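Local coordinates for protein gamma-hexachlorocyclohexane dehydrochlorinase (Sphingomonas paucimobilis, PDB 3A76) that catalyses two successive dehydrochlorinations of the pollutant gamma-hexachlorocyclohexane (lindane), a detoxifying step of its degradation pathway, and works as a homotrimer, at residues B[60-65]-B[77-82]; B[38-43]-B[147-152]; B[55-60]-B[136-141]. All blocks are in the same frame, centred on the assembly; numbering follows the deposited sequence.

Contact 1 (B[60-65]-B[77-82])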
loop_
_atom_site.group_PDB
_atom_site.type_symbol
_atom_site.label_atom_id
_atom_site.label_comp_id
_atom_site.label_asym_id
_atom_site.label_seq_id
_atom_site.Cartn_x
_atom_site.Cartn_y
_atom_site.Cartn_z
ATOM N N ALA B 60 -3.573 19.153 18.079
ATOM C CA ALA B 60 -2.759 18.273 17.219
ATOM C C ALA B 60 -1.780 19.089 16.401
ATOM O O ALA B 60 -2.078 20.227 16.043
ATOM C CB ALA B 60 -3.634 17.439 16.310
ATOM N N GLU B 61 -0.612 18.513 16.120
ATOM C CA GLU B 61 0.481 19.238 15.455
ATOM C C GLU B 61 1.065 18.501 14.243
ATOM O O GLU B 61 1.666 17.421 14.372
ATOM C CB GLU B 61 1.593 19.595 16.454
ATOM C CG GLU B 61 1.088 20.271 17.723
ATOM C CD GLU B 61 1.969 21.419 18.179
ATOM O OE1 GLU B 61 3.165 21.451 17.804
ATOM O OE2 GLU B 61 1.456 22.295 18.922
ATOM N N TRP B 62 0.887 19.111 13.071
ATOM C CA TRP B 62 1.307 18.534 11.799
ATOM C C TRP B 62 2.565 19.222 11.294
ATOM O O TRP B 62 2.550 20.391 10.938
ATOM C CB TRP B 62 0.151 18.586 10.775
ATOM C CG TRP B 62 0.422 17.979 9.397
ATOM C CD1 TRP B 62 1.401 17.085 9.057
ATOM C CD2 TRP B 62 -0.335 18.213 8.193
ATOM N NE1 TRP B 62 1.313 16.769 7.728
ATOM C CE2 TRP B 62 0.258 17.445 7.172
ATOM C CE3 TRP B 62 -1.459 18.997 7.885
ATOM C CZ2 TRP B 62 -0.225 17.446 5.853
ATOM C CZ3 TRP B 62 -1.941 18.997 6.577
ATOM C CH2 TRP B 62 -1.321 18.227 5.578
ATOM N N THR B 63 3.660 18.473 11.276
ATOM C CA THR B 63 4.926 18.988 10.801
ATOM C C THR B 63 5.332 18.265 9.521
ATOM O O THR B 63 5.179 17.046 9.398
ATOM C CB THR B 63 6.037 18.815 11.863
ATOM O OG1 THR B 63 5.667 19.494 13.075
ATOM C CG2 THR B 63 7.354 19.361 11.362
ATOM N N ILE B 64 5.829 19.041 8.566
ATOM C CA ILE B 64 6.507 18.504 7.411
ATOM C C ILE B 64 7.881 19.163 7.392
ATOM O O ILE B 64 7.999 20.394 7.256
ATOM C CB ILE B 64 5.710 18.753 6.099
ATOM C CG1 ILE B 64 4.370 17.986 6.116
ATOM C CG2 ILE B 64 6.552 18.362 4.885
ATOM C CD1 ILE B 64 3.370 18.357 4.970
ATOM N N GLU B 65 8.920 18.351 7.564
ATOM C CA GLU B 65 10.283 18.860 7.536
ATOM C C GLU B 65 10.547 19.614 6.240
ATOM O O GLU B 65 10.230 19.122 5.160
ATOM C CB GLU B 65 11.291 17.730 7.716
ATOM C CG GLU B 65 11.483 17.303 9.145
ATOM C CD GLU B 65 12.255 15.997 9.274
ATOM O OE1 GLU B 65 11.687 15.051 9.854
ATOM O OE2 GLU B 65 13.411 15.906 8.793
ATOM N N LEU B 77 -5.840 23.037 7.197
ATOM C CA LEU B 77 -6.424 23.775 6.066
ATOM C C LEU B 77 -5.520 24.897 5.570
ATOM O O LEU B 77 -5.453 25.177 4.379
ATOM C CB LEU B 77 -7.800 24.345 6.414
ATOM C CG LEU B 77 -9.095 23.527 6.378
ATOM C CD1 LEU B 77 -8.916 22.161 5.727
ATOM C CD2 LEU B 77 -9.638 23.376 7.765
ATOM N N ASP B 78 -4.827 25.528 6.503
ATOM C CA ASP B 78 -3.860 26.573 6.205
ATOM C C ASP B 78 -2.706 26.024 5.326
ATOM O O ASP B 78 -2.403 26.574 4.266
ATOM C CB ASP B 78 -3.403 27.164 7.556
ATOM C CG ASP B 78 -2.302 28.206 7.439
ATOM O OD1 ASP B 78 -1.812 28.584 8.525
ATOM O OD2 ASP B 78 -1.921 28.644 6.328
ATOM N N LEU B 79 -2.094 24.924 5.760
ATOM C CA LEU B 79 -1.062 24.223 4.978
ATOM C C LEU B 79 -1.566 23.737 3.593
ATOM O O LEU B 79 -0.962 24.035 2.568
ATOM C CB LEU B 79 -0.483 23.062 5.813
ATOM C CG LEU B 79 0.524 22.041 5.256
ATOM C CD1 LEU B 79 1.718 22.720 4.663
ATOM C CD2 LEU B 79 0.975 21.097 6.365
ATOM N N ALA B 80 -2.677 23.004 3.581
ATOM C CA ALA B 80 -3.293 22.546 2.342
ATOM C C ALA B 80 -3.515 23.683 1.350
ATOM O O ALA B 80 -2.904 23.700 0.289
ATOM C CB ALA B 80 -4.588 21.831 2.636
ATOM N N ASN B 81 -4.357 24.653 1.720
ATOM C CA ASN B 81 -4.742 25.762 0.835
ATOM C C ASN B 81 -3.616 26.669 0.384
ATOM O O ASN B 81 -3.655 27.176 -0.731
ATOM C CB ASN B 81 -5.835 26.615 1.478
ATOM C CG ASN B 81 -7.188 25.956 1.438
ATOM O OD1 ASN B 81 -7.799 25.828 0.378
ATOM N ND2 ASN B 81 -7.674 25.537 2.596
ATOM N N ASN B 82 -2.617 26.890 1.237
ATOM C CA ASN B 82 -1.600 27.911 0.942
ATOM C C ASN B 82 -0.257 27.353 0.498
ATOM O O ASN B 82 0.579 28.089 -0.052
ATOM C CB ASN B 82 -1.422 28.880 2.124
ATOM C CG ASN B 82 -2.716 29.626 2.482
ATOM O OD1 ASN B 82 -3.423 30.140 1.606
ATOM N ND2 ASN B 82 -3.025 29.682 3.776
#
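Trp62 and Leu79 both hold CG opposite the backbone N, at chi1 -178° and 174°, and these settings let the indole and the isobutyl group meet. The CB atoms of Trp62, on strand 60-64, and of Leu79, on helix 72-87, point toward each other's segments. In the leucine, chi2 of 54° places CD2 over the ring. The two side chains cross at about a right angle. CD2 of Leu79 sits 3.4 Å from the centroid of the six-membered ring of Trp62 and almost on the ring normal. This is a CH-pi contact made with a face. The methyl is nearly equidistant from the six ring carbons: Leu79 CD2 is 3.6 Å from Trp62 CE3, and Leu79 CD2 is 3.9 Å from Trp62 CZ2. Ile64, two residues along the strand, projects on the same side. Its CD1 touches the same methyl, Leu79 CD2, at 3.9 Å, so one leucine branch packs against both residues.

The contact is buried. It joins a helix to a strand of the curved sheet in a SnoaL-like alpha+beta barrel. No hydrogen bond crosses it, and its chemistry is wholly apolar. Trp56 stacks on the face of Trp62 opposite Leu79, so the indole lies between an aromatic ring and a methyl. Ile64 belongs to the pocket where spermidine is bound in this crystal. Within helix 72-87, Leu77 O accepts from Asn81 N and, at 2.9 Å, from Asn81 ND2. One donor comes from above the carbonyl plane of Leu77 and the other from below. Asn81 ND2 also bonds Glu49 OE2 of helix 49-53.

Contact 2 (B[38-43]-B[147-152]); sequences SDKLIA and SKRNAC
Lys40 runs its aliphatic chain against the guanidinium of Arg149, and the two side chains come from opposite directions. They meet inside the barrel of the SnoaL-like fold, between helix 22-45 and strand 143-158. The closest pair is Lys40 CD and Arg149 NH2, modelled 3.1 Å apart. That is tight for a carbon and a nitrogen, and its exact value is doubtful. Lys40 bends at chi2 (-141°) and chi3 (91°), and these bends carry its chain past NH2. Lys40 NZ ends in the guanidinium plane, at the edge, 3.5 Å from Arg149 NH2. Both nitrogens are donors, so no hydrogen bond forms between them. The two buried positive groups probably repel each other. Leu41 adds a lighter contact. Its CD1 lies near the guanidinium plane, 4.1 Å from Arg149 NH2, and the two side chains cross at about a right angle.

The arginine is held mainly by other partners. Its NH1 makes a salt bridge to Asp135 OD1, which probably offsets the repulsion, and Phe133 forms a cation-pi contact with it. The place is close to the probable catalytic centre. The side chain of Leu41 is about 4 Å from that of Asp45 and about 3 Å from that of His93, the likely proton acceptor. On the same helix, Asp39 makes salt bridges to Arg51 and to Arg99 of a second subunit, which ties the helix to the trimer interface.

In segment 147-152, Ser147 and Lys148 both face Glu136 in a classic beta bulge. Next along the strand is the arginine, and Arg149 CD passes 3.8 Å from Lys40 NZ.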
loop_
_atom_site.group_PDB
_atom_site.type_symbol
_atom_site.label_atom_id
_atom_site.label_comp_id
_atom_site.label_asym_id
_atom_site.label_seq_id
_atom_site.Cartn_x
_atom_site.Cartn_y
_atom_site.Cartn_z
ATOM N N SER B 38 -5.335 6.753 6.174
ATOM C CA SER B 38 -5.796 6.889 4.781
ATOM C C SER B 38 -6.450 8.260 4.502
ATOM O O SER B 38 -6.020 8.972 3.590
ATOM C CB SER B 38 -6.743 5.746 4.428
ATOM O OG SER B 38 -6.065 4.520 4.589
ATOM N N ASP B 39 -7.449 8.642 5.318
ATOM C CA ASP B 39 -8.135 9.960 5.198
ATOM C C ASP B 39 -7.200 11.128 4.986
ATOM O O ASP B 39 -7.491 12.021 4.197
ATOM C CB ASP B 39 -8.971 10.273 6.431
ATOM C CG ASP B 39 -10.242 9.474 6.497
ATOM O OD1 ASP B 39 -10.689 8.992 5.441
ATOM O OD2 ASP B 39 -10.793 9.328 7.608
ATOM N N LYS B 40 -6.079 11.144 5.699
ATOM C CA LYS B 40 -5.185 12.272 5.559
ATOM C C LYS B 40 -4.736 12.354 4.123
ATOM O O LYS B 40 -4.773 13.419 3.522
ATOM C CB LYS B 40 -3.960 12.191 6.484
ATOM C CG LYS B 40 -3.485 13.588 6.874
ATOM C CD LYS B 40 -2.000 13.759 6.928
ATOM C CE LYS B 40 -1.467 14.237 5.583
ATOM N NZ LYS B 40 0.016 14.286 5.604
ATOM N N LEU B 41 -4.307 11.213 3.584
ATOM C CA LEU B 41 -3.792 11.130 2.223
ATOM C C LEU B 41 -4.871 11.470 1.178
ATOM O O LEU B 41 -4.650 12.291 0.292
ATOM C CB LEU B 41 -3.213 9.733 1.995
ATOM C CG LEU B 41 -1.747 9.440 2.356
ATOM C CD1 LEU B 41 -1.020 10.503 3.227
ATOM C CD2 LEU B 41 -1.609 8.035 2.902
ATOM N N ILE B 42 -6.035 10.854 1.314
ATOM C CA ILE B 42 -7.168 11.092 0.407
ATOM C C ILE B 42 -7.556 12.574 0.392
ATOM O O ILE B 42 -7.771 13.162 -0.682
ATOM C CB ILE B 42 -8.387 10.216 0.805
ATOM C CG1 ILE B 42 -8.057 8.731 0.577
ATOM C CG2 ILE B 42 -9.657 10.629 0.009
ATOM C CD1 ILE B 42 -8.874 7.754 1.425
ATOM N N ALA B 43 -7.608 13.180 1.581
ATOM C CA ALA B 43 -8.063 14.557 1.708
ATOM C C ALA B 43 -7.091 15.498 1.032
ATOM O O ALA B 43 -7.499 16.490 0.427
ATOM C CB ALA B 43 -8.259 14.935 3.170
ATOM N N SER B 147 -2.858 13.198 17.074
ATOM C CA SER B 147 -2.310 14.116 18.060
ATOM C C SER B 147 -1.064 14.765 17.476
ATOM O O SER B 147 -0.737 15.915 17.785
ATOM C CB SER B 147 -1.945 13.376 19.337
ATOM O OG SER B 147 -0.859 14.044 19.969
ATOM N N LYS B 148 -0.357 14.015 16.638
ATOM C CA LYS B 148 0.846 14.529 16.005
ATOM C C LYS B 148 1.087 13.767 14.711
ATOM O O LYS B 148 0.625 12.630 14.551
ATOM C CB LYS B 148 2.053 14.385 16.946
ATOM C CG LYS B 148 3.095 15.489 16.826
ATOM C CD LYS B 148 4.075 15.503 18.020
ATOM C CE LYS B 148 3.465 16.107 19.306
ATOM N NZ LYS B 148 3.307 17.593 19.277
ATOM N N ARG B 149 1.794 14.423 13.791
ATOM C CA ARG B 149 2.356 13.784 12.618
ATOM C C ARG B 149 3.641 14.491 12.290
ATOM O O ARG B 149 3.648 15.711 12.143
ATOM C CB ARG B 149 1.406 13.845 11.394
ATOM C CG ARG B 149 2.126 13.606 10.038
ATOM C CD ARG B 149 1.237 13.011 8.944
ATOM N NE ARG B 149 0.970 11.593 9.171
ATOM C CZ ARG B 149 0.295 10.785 8.349
ATOM N NH1 ARG B 149 0.128 9.514 8.693
ATOM N NH2 ARG B 149 -0.217 11.224 7.194
ATOM N N ASN B 150 4.726 13.728 12.181
ATOM C CA ASN B 150 5.922 14.228 11.506
ATOM C C ASN B 150 6.106 13.502 10.166
ATOM O O ASN B 150 6.009 12.272 10.081
ATOM C CB ASN B 150 7.171 14.118 12.402
ATOM C CG ASN B 150 8.422 14.679 11.746
ATOM O OD1 ASN B 150 9.134 13.968 11.030
ATOM N ND2 ASN B 150 8.709 15.958 12.001
ATOM N N ALA B 151 6.346 14.282 9.123
ATOM C CA ALA B 151 6.586 13.758 7.806
ATOM C C ALA B 151 8.008 14.110 7.462
ATOM O O ALA B 151 8.385 15.274 7.450
ATOM C CB ALA B 151 5.631 14.372 6.809
ATOM N N CYS B 152 8.793 13.080 7.176
ATOM C CA CYS B 152 10.195 13.237 6.873
ATOM C C CYS B 152 10.416 12.642 5.494
ATOM O O CYS B 152 10.108 11.469 5.274
ATOM C CB CYS B 152 11.025 12.485 7.924
ATOM S SG CYS B 152 12.790 12.400 7.571
#

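Contact 3 (B[55-60]-B[136-141]); sequences IWWDDA and EYERRD
Trp57 and Arg140 lie flat against each other, with the ring and guanidinium planes only 2° apart and their centres separated by 3.7 Å. This stack sits at the surface of the SnoaL-like barrel. It joins the type I turn Trp57-Ala60, closed by a bond from Ala60 N to Trp57 O, to strand 125-140. Arg140 CZ lies over the five-membered ring of Trp57 as a cation-pi contact. Further back along the extended arginine chain, CD makes a CH-pi contact over the six-membered ring.

The polar groups of the contact are well matched. Trp57 NE1 donates to the backbone oxygen of Glu138 at 2.9 Å. The acceptor lies in the indole plane, but the N-H stands above the carbonyl plane, 44° out of it. Edge and face of the indole therefore meet different residues of segment 136-141.

Arg140 has two carboxylate partners at its guanidinium edge, forming a salt-bridge network. Its NE donates to Glu138 OE2 on the anti side, but 28° out of the carboxylate plane. The modelled 2.5 Å from Arg140 NE to Glu138 OE2 is short and its exact value doubtful. A weak bond runs from NH2 to the same oxygen. On the other carboxylate, Asp59 OD1 lies near the guanidinium plane and takes the salt bridge from Arg140 NH2 through its syn lone pair, at a similarly short and uncertain 2.5 Å. Weak bonds to Asp59 OD2 come from NH2 and NH1. The two acids grip the guanidinium at its edge, which helps fix its rotation. The indole covers one face, with Trp57 CG 3.5 Å from Arg140 CZ.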
loop_
_atom_site.group_PDB
_atom_site.type_symbol
_atom_site.label_atom_id
_atom_site.label_comp_id
_atom_site.label_asym_id
_atom_site.label_seq_id
_atom_site.Cartn_x
_atom_site.Cartn_y
_atom_site.Cartn_z
ATOM N N ILE B 55 -9.790 15.177 11.097
ATOM C CA ILE B 55 -8.905 14.126 11.612
ATOM C C ILE B 55 -7.926 14.598 12.703
ATOM O O ILE B 55 -7.187 13.792 13.281
ATOM C CB ILE B 55 -8.120 13.452 10.447
ATOM C CG1 ILE B 55 -7.282 14.499 9.704
ATOM C CG2 ILE B 55 -9.082 12.701 9.495
ATOM C CD1 ILE B 55 -6.352 13.962 8.642
ATOM N N TRP B 56 -7.921 15.905 12.968
ATOM C CA TRP B 56 -6.999 16.515 13.930
ATOM C C TRP B 56 -7.736 17.052 15.148
ATOM O O TRP B 56 -8.835 17.612 15.020
ATOM C CB TRP B 56 -6.238 17.678 13.287
ATOM C CG TRP B 56 -5.747 17.403 11.902
ATOM C CD1 TRP B 56 -6.391 17.689 10.728
ATOM C CD2 TRP B 56 -4.504 16.796 11.541
ATOM N NE1 TRP B 56 -5.625 17.297 9.656
ATOM C CE2 TRP B 56 -4.460 16.745 10.124
ATOM C CE3 TRP B 56 -3.419 16.294 12.272
ATOM C CZ2 TRP B 56 -3.376 16.206 9.430
ATOM C CZ3 TRP B 56 -2.343 15.757 11.581
ATOM C CH2 TRP B 56 -2.332 15.715 10.171
ATOM N N TRP B 57 -7.129 16.884 16.324
ATOM C CA TRP B 57 -7.568 17.585 17.534
ATOM C C TRP B 57 -7.139 19.046 17.419
ATOM O O TRP B 57 -6.243 19.365 16.631
ATOM C CB TRP B 57 -6.947 16.959 18.784
ATOM C CG TRP B 57 -7.385 15.549 19.076
ATOM C CD1 TRP B 57 -6.580 14.452 19.191
ATOM C CD2 TRP B 57 -8.723 15.088 19.299
ATOM N NE1 TRP B 57 -7.334 13.335 19.465
ATOM C CE2 TRP B 57 -8.652 13.698 19.537
ATOM C CE3 TRP B 57 -9.977 15.714 19.325
ATOM C CZ2 TRP B 57 -9.782 12.922 19.787
ATOM C CZ3 TRP B 57 -11.111 14.936 19.578
ATOM C CH2 TRP B 57 -11.001 13.556 19.803
ATOM N N ASP B 58 -7.762 19.936 18.195
ATOM C CA ASP B 58 -7.360 21.359 18.192
ATOM C C ASP B 58 -5.876 21.564 18.502
ATOM O O ASP B 58 -5.226 22.436 17.925
ATOM C CB ASP B 58 -8.200 22.178 19.178
ATOM C CG ASP B 58 -9.425 22.803 18.533
ATOM O OD1 ASP B 58 -9.500 22.863 17.277
ATOM O OD2 ASP B 58 -10.311 23.243 19.302
ATOM N N ASP B 59 -5.358 20.750 19.415
ATOM C CA ASP B 59 -3.963 20.821 19.844
ATOM C C ASP B 59 -3.027 19.917 19.032
ATOM O O ASP B 59 -1.820 19.912 19.279
ATOM C CB ASP B 59 -3.859 20.478 21.340
ATOM C CG ASP B 59 -4.605 19.200 21.698
ATOM O OD1 ASP B 59 -4.166 18.102 21.278
ATOM O OD2 ASP B 59 -5.639 19.290 22.402
ATOM N N ALA B 60 -3.573 19.153 18.079
ATOM C CA ALA B 60 -2.759 18.273 17.219
ATOM C C ALA B 60 -1.780 19.089 16.401
ATOM O O ALA B 60 -2.078 20.227 16.043
ATOM C CB ALA B 60 -3.634 17.439 16.310
ATOM N N GLU B 136 1.384 10.216 16.262
ATOM C CA GLU B 136 0.757 9.923 17.536
ATOM C C GLU B 136 -0.722 10.102 17.347
ATOM O O GLU B 136 -1.151 11.074 16.721
ATOM C CB GLU B 136 1.229 10.888 18.609
ATOM C CG GLU B 136 2.683 10.752 19.025
ATOM C CD GLU B 136 3.058 11.817 20.042
ATOM O OE1 GLU B 136 4.239 12.200 20.098
ATOM O OE2 GLU B 136 2.149 12.296 20.763
ATOM N N TYR B 137 -1.490 9.162 17.886
ATOM C CA TYR B 137 -2.952 9.214 17.853
ATOM C C TYR B 137 -3.522 9.255 19.273
ATOM O O TYR B 137 -2.976 8.651 20.198
ATOM C CB TYR B 137 -3.537 8.008 17.096
ATOM C CG TYR B 137 -2.979 7.829 15.706
ATOM C CD1 TYR B 137 -1.855 7.027 15.478
ATOM C CD2 TYR B 137 -3.565 8.469 14.619
ATOM C CE1 TYR B 137 -1.329 6.856 14.189
ATOM C CE2 TYR B 137 -3.049 8.314 13.334
ATOM C CZ TYR B 137 -1.934 7.510 13.119
ATOM O OH TYR B 137 -1.439 7.372 11.835
ATOM N N GLU B 138 -4.629 9.965 19.437
ATOM C CA GLU B 138 -5.213 10.151 20.753
ATOM C C GLU B 138 -6.710 9.919 20.718
ATOM O O GLU B 138 -7.412 10.456 19.849
ATOM C CB GLU B 138 -4.908 11.560 21.258
ATOM C CG GLU B 138 -5.328 11.850 22.682
ATOM C CD GLU B 138 -4.721 13.144 23.182
ATOM O OE1 GLU B 138 -3.472 13.260 23.183
ATOM O OE2 GLU B 138 -5.493 14.048 23.558
ATOM N N ARG B 139 -7.187 9.123 21.671
ATOM C CA ARG B 139 -8.608 8.841 21.804
ATOM C C ARG B 139 -9.216 9.689 22.925
ATOM O O ARG B 139 -8.829 9.569 24.095
ATOM C CB ARG B 139 -8.817 7.359 22.081
ATOM C CG ARG B 139 -10.234 6.867 21.867
ATOM C CD ARG B 139 -10.538 5.874 22.954
ATOM N NE ARG B 139 -11.143 4.642 22.473
ATOM C CZ ARG B 139 -10.625 3.431 22.684
ATOM N NH1 ARG B 139 -9.491 3.283 23.363
ATOM N NH2 ARG B 139 -11.249 2.358 22.224
ATOM N N ARG B 140 -10.150 10.559 22.553
ATOM C CA ARG B 140 -10.891 11.366 23.510
ATOM C C ARG B 140 -12.377 11.108 23.334
ATOM O O ARG B 140 -12.959 11.507 22.320
ATOM C CB ARG B 140 -10.619 12.858 23.308
ATOM C CG ARG B 140 -9.166 13.273 23.357
ATOM C CD ARG B 140 -9.038 14.740 23.020
ATOM N NE ARG B 140 -7.652 15.129 22.780
ATOM C CZ ARG B 140 -7.249 16.362 22.468
ATOM N NH1 ARG B 140 -8.116 17.364 22.349
ATOM N NH2 ARG B 140 -5.961 16.592 22.265
ATOM N N ASP B 141 -12.983 10.449 24.322
ATOM C CA ASP B 141 -14.445 10.248 24.376
ATOM C C ASP B 141 -14.945 9.311 23.279
ATOM O O ASP B 141 -16.001 9.547 22.671
ATOM C CB ASP B 141 -15.196 11.595 24.329
ATOM C CG ASP B 141 -15.094 12.366 25.633
ATOM O OD1 ASP B 141 -15.712 11.934 26.634
ATOM O OD2 ASP B 141 -14.398 13.409 25.654
#

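Overall arrangement
Contacts 1 and 2 are buried, while contact 3 lies at the surface, away from the annotated sites. Their chemistry follows: a methyl on an indole face in contact 1, two basic chains beside the probable active site in contact 2, and a salt-bridge network with a stacked guanidinium in contact 3. All three reach one sheet. Strands 60-64 and 143-158 are neighbours in it, and Thr63 probably bonds through its backbone to Arg149 and Ala151. Strand 125-140 flanks 143-158 on its other side. Contacts 1 and 3 share Ala60. Trp62 also meets Lys40, whose chain touches Ile55.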